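Long-range contacts in tail fiber protein (PDB 6CL6), which forms the trimeric receptor-binding fiber of the R2 pyocin, a contractile injection system of Pseudomonas aeruginosa, and probably attaches the particle to its target cell: residues A41-N46 against A53-M58; N64-G69 against E98-V103; E191-R196 against R207-G212; A312-P317 against A353-G358. All blocks are in the same frame, centred on the assembly; numbering follows the deposited sequence.

Contact 1 (A41-N46 against A53-M58); sequences ATAVSN and ATVPLM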
loop_
_atom_site.group_PDB
_atom_site.type_symbol
_atom_site.label_atom_id
_atom_site.label_comp_id
_atom_site.label_asym_id
_atom_site.label_seq_id
_atom_site.Cartn_x
_atom_site.Cartn_y
_atom_site.Cartn_z
ATOM N N ALA A 41 -16.300 19.758 72.796
ATOM C CA ALA A 41 -17.343 20.218 71.887
ATOM C C ALA A 41 -18.710 19.993 72.515
ATOM O O ALA A 41 -19.610 19.443 71.910
ATOM C CB ALA A 41 -17.214 19.525 70.544
ATOM N N THR A 42 -18.852 20.433 73.768
ATOM C CA THR A 42 -20.016 20.072 74.577
ATOM C C THR A 42 -20.833 21.268 75.053
ATOM O O THR A 42 -21.763 21.084 75.859
ATOM C CB THR A 42 -19.587 19.265 75.819
ATOM O OG1 THR A 42 -18.693 20.054 76.578
ATOM C CG2 THR A 42 -18.922 17.990 75.420
ATOM N N ALA A 43 -20.504 22.489 74.620
ATOM C CA ALA A 43 -21.172 23.658 75.207
ATOM C C ALA A 43 -22.618 23.812 74.749
ATOM O O ALA A 43 -23.437 24.401 75.465
ATOM C CB ALA A 43 -20.395 24.936 74.885
ATOM N N VAL A 44 -22.958 23.327 73.558
ATOM C CA VAL A 44 -24.314 23.421 73.047
ATOM C C VAL A 44 -24.739 22.041 72.572
ATOM O O VAL A 44 -23.915 21.159 72.338
ATOM C CB VAL A 44 -24.474 24.464 71.931
ATOM C CG1 VAL A 44 -24.256 25.886 72.476
ATOM C CG2 VAL A 44 -23.533 24.153 70.762
ATOM N N SER A 45 -26.043 21.842 72.454
ATOM C CA SER A 45 -26.544 20.522 72.078
ATOM C C SER A 45 -25.987 20.141 70.706
ATOM O O SER A 45 -25.626 20.994 69.892
ATOM C CB SER A 45 -28.078 20.488 72.032
ATOM O OG SER A 45 -28.583 21.089 70.860
ATOM N N ASN A 46 -25.933 18.846 70.449
ATOM C CA ASN A 46 -25.310 18.352 69.223
ATOM C C ASN A 46 -26.228 18.441 68.004
ATOM O O ASN A 46 -25.923 17.821 66.961
ATOM C CB ASN A 46 -24.815 16.915 69.416
ATOM C CG ASN A 46 -25.947 15.922 69.632
ATOM O OD1 ASN A 46 -27.113 16.196 69.312
ATOM N ND2 ASN A 46 -25.602 14.766 70.174
ATOM N N ALA A 53 -23.915 30.214 65.652
ATOM C CA ALA A 53 -22.865 29.904 66.612
ATOM C C ALA A 53 -22.370 31.149 67.352
ATOM O O ALA A 53 -22.168 32.213 66.767
ATOM C CB ALA A 53 -21.691 29.246 65.883
ATOM N N THR A 54 -22.151 30.985 68.676
ATOM C CA THR A 54 -21.555 32.025 69.486
ATOM C C THR A 54 -20.443 31.499 70.375
ATOM O O THR A 54 -19.929 32.255 71.193
ATOM C CB THR A 54 -22.605 32.723 70.393
ATOM O OG1 THR A 54 -23.082 31.749 71.337
ATOM C CG2 THR A 54 -23.732 33.277 69.608
ATOM N N VAL A 55 -20.087 30.221 70.268
ATOM C CA VAL A 55 -18.969 29.655 71.009
ATOM C C VAL A 55 -17.977 29.107 69.991
ATOM O O VAL A 55 -18.372 28.754 68.862
ATOM C CB VAL A 55 -19.444 28.579 71.986
ATOM C CG1 VAL A 55 -20.376 29.201 73.023
ATOM C CG2 VAL A 55 -20.161 27.449 71.236
ATOM N N PRO A 56 -16.693 29.012 70.335
ATOM C CA PRO A 56 -15.695 28.704 69.313
ATOM C C PRO A 56 -15.600 27.253 68.930
ATOM O O PRO A 56 -14.930 26.953 67.947
ATOM C CB PRO A 56 -14.388 29.199 69.937
ATOM C CG PRO A 56 -14.633 29.211 71.415
ATOM C CD PRO A 56 -16.095 29.535 71.581
ATOM N N LEU A 57 -16.311 26.355 69.604
ATOM C CA LEU A 57 -16.322 24.948 69.253
ATOM C C LEU A 57 -17.699 24.363 69.556
ATOM O O LEU A 57 -18.250 24.572 70.636
ATOM C CB LEU A 57 -15.203 24.201 70.007
ATOM C CG LEU A 57 -15.068 22.713 69.713
ATOM C CD1 LEU A 57 -14.585 22.454 68.342
ATOM C CD2 LEU A 57 -14.155 22.066 70.688
ATOM N N MET A 58 -18.280 23.687 68.566
ATOM C CA MET A 58 -19.482 22.899 68.757
ATOM C C MET A 58 -19.349 21.626 67.925
ATOM O O MET A 58 -18.442 21.484 67.084
ATOM C CB MET A 58 -20.746 23.649 68.353
ATOM C CG MET A 58 -20.743 24.054 66.889
ATOM S SD MET A 58 -22.212 24.979 66.403
ATOM C CE MET A 58 -22.268 26.273 67.637
HETATM O O HOH W 1 -18.012 23.462 73.383
#
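A41, A43 and V44 meet V55, L57 and M58 through apolar side chains, and the two segments share no direct hydrogen bond. In the apolar group, A41 CB rests 3.9 Å from L57 CG. L57 CG is anti to its backbone N (chi1 -179°), which sets the branch point against A41 CB, and L57 CD2 lies 3.8 Å from A41 N. V44 uses a single methyl, CG2, which lies 3.7 Å from M58 CB. The same methyl also comes within 4.0 Å of M58 CE, since the methionine chain bends at its last torsion (chi3 52°). A43 CB is a looser neighbour of V55 CG2, at 4.4 Å. The polar link is a single water, which accepts from A43 N at 2.9 Å and donates to L57 O at 3.0 Å, bridging the two backbones beside the apolar contacts. In all, 272 Å² is buried, counting both sides. The 41-46 loop thus lies against the start of strand 57-60, an outermost strand of its sheet within this chain, whose M58 is paired by backbone bonds with I74 of strand 72-79. A41 touches Y73 of that strand, while L57 packs on M77 of the second subunit.

Contact 2 (N64-G69 against E98-V103); sequences NGPVAG and EMYVRV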
loop_
_atom_site.group_PDB
_atom_site.type_symbol
_atom_site.label_atom_id
_atom_site.label_comp_id
_atom_site.label_asym_id
_atom_site.label_seq_id
_atom_site.Cartn_x
_atom_site.Cartn_y
_atom_site.Cartn_z
ATOM N N ASN A 64 -27.110 22.905 58.359
ATOM C CA ASN A 64 -26.259 24.008 57.892
ATOM C C ASN A 64 -24.781 23.699 57.971
ATOM O O ASN A 64 -23.976 24.537 57.546
ATOM C CB ASN A 64 -26.593 25.290 58.681
ATOM C CG ASN A 64 -27.858 25.966 58.164
ATOM O OD1 ASN A 64 -28.201 25.833 57.015
ATOM N ND2 ASN A 64 -28.565 26.677 59.036
ATOM N N GLY A 65 -24.399 22.507 58.509
ATOM C CA GLY A 65 -23.063 22.022 58.399
ATOM C C GLY A 65 -22.742 21.600 56.965
ATOM O O GLY A 65 -23.562 21.734 56.062
ATOM N N PRO A 66 -21.516 21.066 56.757
ATOM C CA PRO A 66 -21.050 20.830 55.377
ATOM C C PRO A 66 -21.620 19.598 54.685
ATOM O O PRO A 66 -21.720 19.575 53.452
ATOM C CB PRO A 66 -19.528 20.726 55.536
ATOM C CG PRO A 66 -19.346 20.237 56.969
ATOM C CD PRO A 66 -20.463 20.866 57.752
ATOM N N VAL A 67 -21.993 18.565 55.433
ATOM C CA VAL A 67 -22.479 17.321 54.818
ATOM C C VAL A 67 -23.747 16.861 55.528
ATOM O O VAL A 67 -23.692 16.365 56.662
ATOM C CB VAL A 67 -21.431 16.207 54.809
ATOM C CG1 VAL A 67 -21.990 15.013 54.037
ATOM C CG2 VAL A 67 -20.138 16.649 54.211
ATOM N N ALA A 68 -24.888 16.993 54.847
ATOM C CA ALA A 68 -26.165 16.686 55.465
ATOM C C ALA A 68 -26.210 15.243 55.967
ATOM O O ALA A 68 -25.773 14.299 55.286
ATOM C CB ALA A 68 -27.294 16.933 54.465
ATOM N N GLY A 69 -26.760 15.085 57.169
ATOM C CA GLY A 69 -26.799 13.797 57.823
ATOM C C GLY A 69 -25.586 13.417 58.627
ATOM O O GLY A 69 -25.613 12.366 59.272
ATOM N N GLU A 98 -12.386 14.393 56.875
ATOM C CA GLU A 98 -12.709 15.481 55.970
ATOM C C GLU A 98 -12.680 16.820 56.687
ATOM O O GLU A 98 -12.963 16.904 57.881
ATOM C CB GLU A 98 -14.100 15.314 55.361
ATOM C CG GLU A 98 -14.212 14.143 54.448
ATOM C CD GLU A 98 -15.621 13.880 53.961
ATOM O OE1 GLU A 98 -16.399 14.836 53.753
ATOM O OE2 GLU A 98 -15.952 12.689 53.817
ATOM N N MET A 99 -12.398 17.876 55.913
ATOM C CA MET A 99 -12.387 19.258 56.417
ATOM C C MET A 99 -13.026 20.199 55.414
ATOM O O MET A 99 -12.820 20.062 54.195
ATOM C CB MET A 99 -10.949 19.731 56.684
ATOM C CG MET A 99 -10.828 21.169 57.180
ATOM S SD MET A 99 -9.111 21.765 57.318
ATOM C CE MET A 99 -8.521 20.718 58.629
ATOM N N TYR A 100 -13.771 21.174 55.946
ATOM C CA TYR A 100 -14.447 22.214 55.193
ATOM C C TYR A 100 -14.218 23.561 55.877
ATOM O O TYR A 100 -13.933 23.626 57.075
ATOM C CB TYR A 100 -15.969 21.952 55.090
ATOM C CG TYR A 100 -16.279 20.673 54.371
ATOM C CD1 TYR A 100 -16.173 19.443 55.027
ATOM C CD2 TYR A 100 -16.696 20.680 53.024
ATOM C CE1 TYR A 100 -16.446 18.252 54.368
ATOM C CE2 TYR A 100 -16.980 19.491 52.368
ATOM C CZ TYR A 100 -16.841 18.279 53.051
ATOM O OH TYR A 100 -17.081 17.090 52.410
ATOM N N VAL A 101 -14.385 24.636 55.109
ATOM C CA VAL A 101 -14.272 26.000 55.625
ATOM C C VAL A 101 -15.383 26.852 55.029
ATOM O O VAL A 101 -15.812 26.638 53.879
ATOM C CB VAL A 101 -12.872 26.591 55.323
ATOM C CG1 VAL A 101 -12.700 26.791 53.806
ATOM C CG2 VAL A 101 -12.679 27.893 56.061
ATOM N N ARG A 102 -15.880 27.810 55.833
ATOM C CA ARG A 102 -16.855 28.801 55.333
ATOM C C ARG A 102 -16.728 30.109 56.125
ATOM O O ARG A 102 -15.885 30.258 57.025
ATOM C CB ARG A 102 -18.287 28.290 55.356
ATOM C CG ARG A 102 -18.954 28.224 56.718
ATOM C CD ARG A 102 -20.446 28.011 56.609
ATOM N NE ARG A 102 -21.043 27.936 57.940
ATOM C CZ ARG A 102 -22.328 27.901 58.185
ATOM N NH1 ARG A 102 -23.188 27.892 57.195
ATOM N NH2 ARG A 102 -22.750 27.856 59.431
ATOM N N VAL A 103 -17.565 31.079 55.765
ATOM C CA VAL A 103 -17.416 32.429 56.270
ATOM C C VAL A 103 -18.757 33.137 56.248
ATOM O O VAL A 103 -19.572 32.955 55.338
ATOM C CB VAL A 103 -16.339 33.200 55.477
ATOM C CG1 VAL A 103 -16.789 33.402 54.061
ATOM C CG2 VAL A 103 -16.036 34.543 56.150
#
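P66 and V67 pack on Y100 in a partly buried loop-on-strand contact: the 64-69 loop, between strands 57-60 and 72-79, lies over the side chains of strand 99-104, running roughly antiparallel to it (153°). No hydrogen bond joins the two segments, and the nearest CA atoms, those of P66 and Y100, are 6.7 Å apart. The main evidence is a CH-pi contact. P66 CB sits over one face of the Y100 ring, 3.7 Å from its centroid and 22° off the normal, displaced toward the rim so that Y100 CG is its nearest ring atom at 3.5 Å. V67 takes the far end of the same ring: its CG2 lies 3.6 Å from Y100 OH, the two side chains crossing at about a right angle. Y100 OH donates to E98 OE1 over 2.7 Å; E98 OE1 lies at the edge of the Y100 ring, in its plane, and is approached nearly along its C-O axis. R70, by a salt bridge, and T96, by a hydrogen bond, hold E98 OE2 and so position the carboxylate that receives the tyrosine hydroxyl. Further along the strand, N64 O stands above one face of the R102 guanidinium, 3.5 Å from R102 NH1 at an angle too poor for a hydrogen bond. This carbonyl instead accepts from W117 NE1, and R102 bonds to N51 and Q88 while making a cation-pi contact with W114. The arrangement is that of a connecting loop folded over one face of an antiparallel sheet, whose other face, bearing M99, meets the neighbouring subunits.

Contact 3 (E191-R196 against R207-G212); sequences ESFYFR and RRMWHG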
loop_
_atom_site.group_PDB
_atom_site.type_symbol
_atom_site.label_atom_id
_atom_site.label_comp_id
_atom_site.label_asym_id
_atom_site.label_seq_id
_atom_site.Cartn_x
_atom_site.Cartn_y
_atom_site.Cartn_z
ATOM N N GLU A 191 -0.103 -0.361 24.419
ATOM C CA GLU A 191 -0.931 -1.046 23.435
ATOM C C GLU A 191 -1.777 -0.030 22.702
ATOM O O GLU A 191 -1.834 -0.029 21.485
ATOM C CB GLU A 191 -1.811 -2.115 24.098
ATOM C CG GLU A 191 -2.571 -2.981 23.087
ATOM C CD GLU A 191 -3.863 -2.332 22.591
ATOM O OE1 GLU A 191 -4.525 -1.622 23.383
ATOM O OE2 GLU A 191 -4.241 -2.555 21.425
ATOM N N SER A 192 -2.429 0.848 23.444
ATOM C CA SER A 192 -2.965 2.105 22.927
ATOM C C SER A 192 -3.514 2.930 24.089
ATOM O O SER A 192 -3.236 2.642 25.254
ATOM C CB SER A 192 -4.042 1.887 21.869
ATOM O OG SER A 192 -4.225 3.113 21.174
ATOM N N PHE A 193 -4.240 3.983 23.735
ATOM C CA PHE A 193 -4.870 4.971 24.615
ATOM C C PHE A 193 -6.316 5.015 24.162
ATOM O O PHE A 193 -6.577 5.068 22.950
ATOM C CB PHE A 193 -4.170 6.330 24.473
ATOM C CG PHE A 193 -4.559 7.357 25.513
ATOM C CD1 PHE A 193 -5.765 8.012 25.468
ATOM C CD2 PHE A 193 -3.654 7.686 26.524
ATOM C CE1 PHE A 193 -6.092 8.961 26.455
ATOM C CE2 PHE A 193 -3.974 8.634 27.471
ATOM C CZ PHE A 193 -5.192 9.270 27.421
ATOM N N TYR A 194 -7.256 4.882 25.108
ATOM C CA TYR A 194 -8.667 4.723 24.810
ATOM C C TYR A 194 -9.518 5.763 25.509
ATOM O O TYR A 194 -9.168 6.211 26.600
ATOM C CB TYR A 194 -9.189 3.363 25.289
ATOM C CG TYR A 194 -8.563 2.162 24.594
ATOM C CD1 TYR A 194 -7.300 1.693 24.966
ATOM C CD2 TYR A 194 -9.222 1.513 23.607
ATOM C CE1 TYR A 194 -6.749 0.627 24.351
ATOM C CE2 TYR A 194 -8.682 0.415 22.987
ATOM C CZ TYR A 194 -7.445 -0.022 23.356
ATOM O OH TYR A 194 -6.895 -1.132 22.732
ATOM N N PHE A 195 -10.684 6.068 24.924
ATOM C CA PHE A 195 -11.596 6.976 25.602
ATOM C C PHE A 195 -13.060 6.609 25.328
ATOM O O PHE A 195 -13.405 6.037 24.292
ATOM C CB PHE A 195 -11.284 8.442 25.238
ATOM C CG PHE A 195 -11.324 8.725 23.801
ATOM C CD1 PHE A 195 -10.211 8.507 22.999
ATOM C CD2 PHE A 195 -12.485 9.225 23.213
ATOM C CE1 PHE A 195 -10.273 8.763 21.611
ATOM C CE2 PHE A 195 -12.550 9.498 21.851
ATOM C CZ PHE A 195 -11.443 9.259 21.042
ATOM N N ARG A 196 -13.926 6.937 26.283
ATOM C CA ARG A 196 -15.354 6.733 26.112
ATOM C C ARG A 196 -16.098 7.646 27.084
ATOM O O ARG A 196 -15.503 8.308 27.950
ATOM C CB ARG A 196 -15.768 5.268 26.314
ATOM C CG ARG A 196 -15.794 4.816 27.776
ATOM C CD ARG A 196 -16.292 3.385 27.970
ATOM N NE ARG A 196 -16.266 3.019 29.396
ATOM C CZ ARG A 196 -16.988 2.057 29.950
ATOM N NH1 ARG A 196 -17.816 1.315 29.213
ATOM N NH2 ARG A 196 -16.902 1.827 31.262
ATOM N N ARG A 207 -13.202 4.217 22.113
ATOM C CA ARG A 207 -12.450 4.609 20.936
ATOM C C ARG A 207 -10.978 4.292 21.184
ATOM O O ARG A 207 -10.438 4.574 22.265
ATOM C CB ARG A 207 -12.628 6.087 20.631
ATOM C CG ARG A 207 -14.052 6.486 20.350
ATOM C CD ARG A 207 -14.648 5.670 19.214
ATOM N NE ARG A 207 -15.466 6.506 18.341
ATOM C CZ ARG A 207 -16.264 6.039 17.396
ATOM N NH1 ARG A 207 -16.364 4.733 17.207
ATOM N NH2 ARG A 207 -16.969 6.885 16.649
ATOM N N ARG A 208 -10.347 3.679 20.207
ATOM C CA ARG A 208 -8.948 3.281 20.293
ATOM C C ARG A 208 -8.101 4.178 19.400
ATOM O O ARG A 208 -8.298 4.221 18.176
ATOM C CB ARG A 208 -8.787 1.813 19.874
ATOM C CG ARG A 208 -7.364 1.321 20.027
ATOM C CD ARG A 208 -7.236 -0.087 19.497
ATOM N NE ARG A 208 -5.889 -0.585 19.705
ATOM C CZ ARG A 208 -4.835 -0.207 18.979
ATOM N NH1 ARG A 208 -4.982 0.681 18.024
ATOM N NH2 ARG A 208 -3.632 -0.707 19.222
ATOM N N MET A 209 -7.156 4.875 20.006
ATOM C CA MET A 209 -6.220 5.698 19.235
ATOM C C MET A 209 -5.383 4.846 18.281
ATOM O O MET A 209 -4.929 3.769 18.641
ATOM C CB MET A 209 -5.302 6.462 20.191
ATOM C CG MET A 209 -4.299 7.373 19.523
ATOM S SD MET A 209 -2.993 7.945 20.654
ATOM C CE MET A 209 -3.853 8.864 21.880
ATOM N N TRP A 210 -5.203 5.334 17.053
ATOM C CA TRP A 210 -4.207 4.798 16.132
ATOM C C TRP A 210 -2.872 5.483 16.437
ATOM O O TRP A 210 -2.815 6.715 16.512
ATOM C CB TRP A 210 -4.567 5.062 14.670
ATOM C CG TRP A 210 -5.682 4.254 14.116
ATOM C CD1 TRP A 210 -6.821 4.734 13.525
ATOM C CD2 TRP A 210 -5.770 2.846 14.073
ATOM N NE1 TRP A 210 -7.619 3.687 13.127
ATOM C CE2 TRP A 210 -6.991 2.513 13.450
ATOM C CE3 TRP A 210 -4.922 1.800 14.496
ATOM C CZ2 TRP A 210 -7.409 1.188 13.283
ATOM C CZ3 TRP A 210 -5.331 0.493 14.300
ATOM C CH2 TRP A 210 -6.555 0.200 13.697
ATOM N N HIS A 211 -1.806 4.702 16.584
ATOM C CA HIS A 211 -0.504 5.275 16.847
ATOM C C HIS A 211 0.569 4.582 16.023
ATOM O O HIS A 211 0.319 3.622 15.278
ATOM C CB HIS A 211 -0.194 5.247 18.367
ATOM C CG HIS A 211 -0.170 3.878 18.951
ATOM N ND1 HIS A 211 0.889 3.020 18.780
ATOM C CD2 HIS A 211 -1.072 3.219 19.706
ATOM C CE1 HIS A 211 0.631 1.880 19.388
ATOM N NE2 HIS A 211 -0.552 1.980 19.965
ATOM N N GLY A 212 1.782 5.116 16.132
ATOM C CA GLY A 212 2.901 4.678 15.314
ATOM C C GLY A 212 3.335 3.254 15.555
ATOM O O GLY A 212 3.976 2.652 14.682
#
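R208 approaches E191 side-on, the two side chains crossing at about a right angle with their flat groups 61° apart. R208 NH2 lies 2.9 Å and R208 NE 3.1 Å from E191 OE2, forming a salt bridge in which both nitrogens bind one oxygen from the same face of the carboxylate, with that oxygen in the guanidinium plane. Y194 OH donates to E191 OE1 on the syn lone pair of that oxygen, and S192 CB covers the centre of one guanidinium face. The R208 chain, extended from CG to NE, runs obliquely past the Y194 ring, R208 CG being 3.4 Å from Y194 CE2. R207 turns to the other side of the sheet, where its CB stands over the F195 ring, 3.6 Å from the centroid and 20° off the normal. Beyond the pairing, H211 NE2 donates in its own ring plane to E191 O, 2.8 Å away at 179°, and S192 OG donates to M209 O. R208 also bridges to D214, while R207 NE reaches G190 O of the third subunit. Reciprocal backbone bonds join F195 and R207, and Y194 faces R208 as a non-hydrogen-bonded pair: this is the open end of an antiparallel beta hairpin, strands 193-199 and 202-208.

Contact 4 (A312-P317 against A353-G358); sequences ASITFP and AVIRNG. With CA (calcium ion), chain I.
A312 N donates to I355 O and I355 N returns a bond to A312 O, both at 2.8 Å, the shortest polar bonds between the segments. They belong to an antiparallel ladder of strands 310-315 and 352-357 in the C-terminal gp53-like domain, a member of the H-type lectin clan. The strand axes approach to 4.7 Å with their directions 140° apart. A second hydrogen-bonded pair confirms the register: I314 N donates to A353 O at 2.9 Å, answered by A353 N to I314 O. Between these pairs, S313 and V354 form a non-hydrogen-bonded pair, where S313 CA makes a CA-H...O contact with A353 O.

Just after strand 352-357, G358 O binds a calcium ion at 2.4 Å; four waters, D309 OD1 and P337 O of the third subunit complete its seven ligands. R356 forms a salt bridge through NH1 with D311 of the partner strand, and its NE donates to F335 O of the third subunit, whose ring it also meets in a cation-pi contact.

The face bearing A312, I314, A353 and I355 supplies the apolar packing. With chi1 at 59°, the two branches of I314 part: I314 CG2 lies 3.8 Å from I355 CG1, and I314 CG1 lies 4.0 Å from A353 CB. This face turns toward the neighbouring sheet, with I314 on V304 and W367 and I355 on L365, consistent with a beta-sandwich core. At the end of the ladder F316, just beyond its strand, brings ring atom CZ to 3.8 Å from A353 CB.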
loop_
_atom_site.group_PDB
_atom_site.type_symbol
_atom_site.label_atom_id
_atom_site.label_comp_id
_atom_site.label_asym_id
_atom_site.label_seq_id
_atom_site.Cartn_x
_atom_site.Cartn_y
_atom_site.Cartn_z
ATOM N N ALA A 312 26.952 -30.262 -100.696
ATOM C CA ALA A 312 27.011 -28.867 -100.278
ATOM C C ALA A 312 27.192 -28.849 -98.774
ATOM O O ALA A 312 26.611 -29.679 -98.055
ATOM C CB ALA A 312 25.757 -28.074 -100.673
ATOM N N SER A 313 27.970 -27.877 -98.297
ATOM C CA SER A 313 28.218 -27.708 -96.876
ATOM C C SER A 313 27.160 -26.815 -96.253
ATOM O O SER A 313 26.649 -25.893 -96.888
ATOM C CB SER A 313 29.601 -27.087 -96.657
ATOM O OG SER A 313 30.618 -27.979 -97.062
ATOM N N ILE A 314 26.812 -27.107 -94.998
ATOM C CA ILE A 314 25.898 -26.248 -94.262
ATOM C C ILE A 314 26.590 -25.789 -92.986
ATOM O O ILE A 314 27.503 -26.441 -92.471
ATOM C CB ILE A 314 24.548 -26.920 -93.911
ATOM C CG1 ILE A 314 24.770 -28.173 -93.062
ATOM C CG2 ILE A 314 23.759 -27.243 -95.192
ATOM C CD1 ILE A 314 23.487 -28.701 -92.363
ATOM N N THR A 315 26.131 -24.658 -92.485
ATOM C CA THR A 315 26.550 -24.130 -91.189
ATOM C C THR A 315 25.330 -24.045 -90.294
ATOM O O THR A 315 24.295 -23.472 -90.685
ATOM C CB THR A 315 27.210 -22.750 -91.331
ATOM O OG1 THR A 315 28.360 -22.860 -92.174
ATOM C CG2 THR A 315 27.638 -22.219 -89.959
ATOM N N PHE A 316 25.441 -24.631 -89.098
ATOM C CA PHE A 316 24.315 -24.683 -88.190
ATOM C C PHE A 316 23.961 -23.279 -87.707
ATOM O O PHE A 316 24.859 -22.469 -87.458
ATOM C CB PHE A 316 24.649 -25.563 -86.992
ATOM C CG PHE A 316 24.967 -26.984 -87.352
ATOM C CD1 PHE A 316 24.170 -27.696 -88.231
ATOM C CD2 PHE A 316 26.077 -27.606 -86.819
ATOM C CE1 PHE A 316 24.469 -29.006 -88.544
ATOM C CE2 PHE A 316 26.378 -28.908 -87.137
ATOM C CZ PHE A 316 25.574 -29.617 -87.988
ATOM N N PRO A 317 22.668 -22.979 -87.532
ATOM C CA PRO A 317 22.279 -21.660 -86.994
ATOM C C PRO A 317 23.040 -21.248 -85.743
ATOM O O PRO A 317 23.440 -20.076 -85.635
ATOM C CB PRO A 317 20.778 -21.836 -86.730
ATOM C CG PRO A 317 20.334 -22.824 -87.784
ATOM C CD PRO A 317 21.490 -23.776 -87.962
ATOM N N ALA A 353 28.124 -29.337 -91.409
ATOM C CA ALA A 353 27.900 -30.694 -91.865
ATOM C C ALA A 353 27.856 -30.683 -93.385
ATOM O O ALA A 353 27.859 -29.620 -94.032
ATOM C CB ALA A 353 26.624 -31.276 -91.282
ATOM N N VAL A 354 27.812 -31.888 -93.962
ATOM C CA VAL A 354 27.851 -32.055 -95.419
ATOM C C VAL A 354 26.569 -32.742 -95.863
ATOM O O VAL A 354 26.222 -33.815 -95.353
ATOM C CB VAL A 354 29.077 -32.856 -95.874
ATOM C CG1 VAL A 354 29.083 -33.001 -97.407
ATOM C CG2 VAL A 354 30.365 -32.162 -95.391
ATOM N N ILE A 355 25.863 -32.101 -96.786
ATOM C CA ILE A 355 24.610 -32.596 -97.330
ATOM C C ILE A 355 24.899 -33.124 -98.730
ATOM O O ILE A 355 25.432 -32.397 -99.581
ATOM C CB ILE A 355 23.523 -31.515 -97.351
ATOM C CG1 ILE A 355 23.268 -30.947 -95.948
ATOM C CG2 ILE A 355 22.237 -32.076 -97.951
ATOM C CD1 ILE A 355 22.924 -31.986 -94.882
ATOM N N ARG A 356 24.554 -34.389 -98.963
ATOM C CA ARG A 356 24.774 -35.035 -100.259
ATOM C C ARG A 356 23.468 -35.099 -101.038
ATOM O O ARG A 356 22.443 -35.544 -100.510
ATOM C CB ARG A 356 25.348 -36.432 -100.069
ATOM C CG ARG A 356 25.927 -37.053 -101.334
ATOM C CD ARG A 356 26.791 -38.236 -100.945
ATOM N NE ARG A 356 27.545 -38.815 -102.051
ATOM C CZ ARG A 356 28.663 -38.295 -102.556
ATOM N NH1 ARG A 356 29.135 -37.150 -102.097
ATOM N NH2 ARG A 356 29.294 -38.915 -103.542
ATOM N N ASN A 357 23.519 -34.687 -102.305
ATOM C CA ASN A 357 22.356 -34.714 -103.188
ATOM C C ASN A 357 22.559 -35.754 -104.274
ATOM O O ASN A 357 23.372 -35.562 -105.188
ATOM C CB ASN A 357 22.120 -33.343 -103.796
ATOM C CG ASN A 357 21.057 -33.355 -104.852
ATOM O OD1 ASN A 357 20.082 -34.088 -104.762
ATOM N ND2 ASN A 357 21.258 -32.548 -105.892
ATOM N N GLY A 358 21.822 -36.856 -104.179
ATOM C CA GLY A 358 21.869 -37.883 -105.206
ATOM C C GLY A 358 21.061 -37.601 -106.447
ATOM O O GLY A 358 21.188 -38.341 -107.407
HETATM CA CA CA I . 22.086 -39.556 -109.238
HETATM O O HOH W 2 19.871 -39.035 -110.045
HETATM O O HOH W 3 21.842 -40.968 -107.198
HETATM O O HOH W 4 21.746 -41.671 -110.291
HETATM O O HOH W 5 22.709 -39.105 -111.600
#

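In the fold
The four contacts follow one another along an elongated chain, contacts 1 and 4 lying on opposite sides of its centre with their own centres 181 Å apart. Contacts 1 and 2 reach the same sheet, 15 Å between centres, yet do not touch; each sets a loop against a strand without a direct hydrogen bond. Contacts 3 and 4 instead pair strands through backbone bonds. Contact 1 is largely buried and apolar, whereas the other three are partly buried. Ring packing dominates contact 2, and charged groups add to the pairing in contact 3. Contact 4 combines an aliphatic face with a metal site shared between subunits.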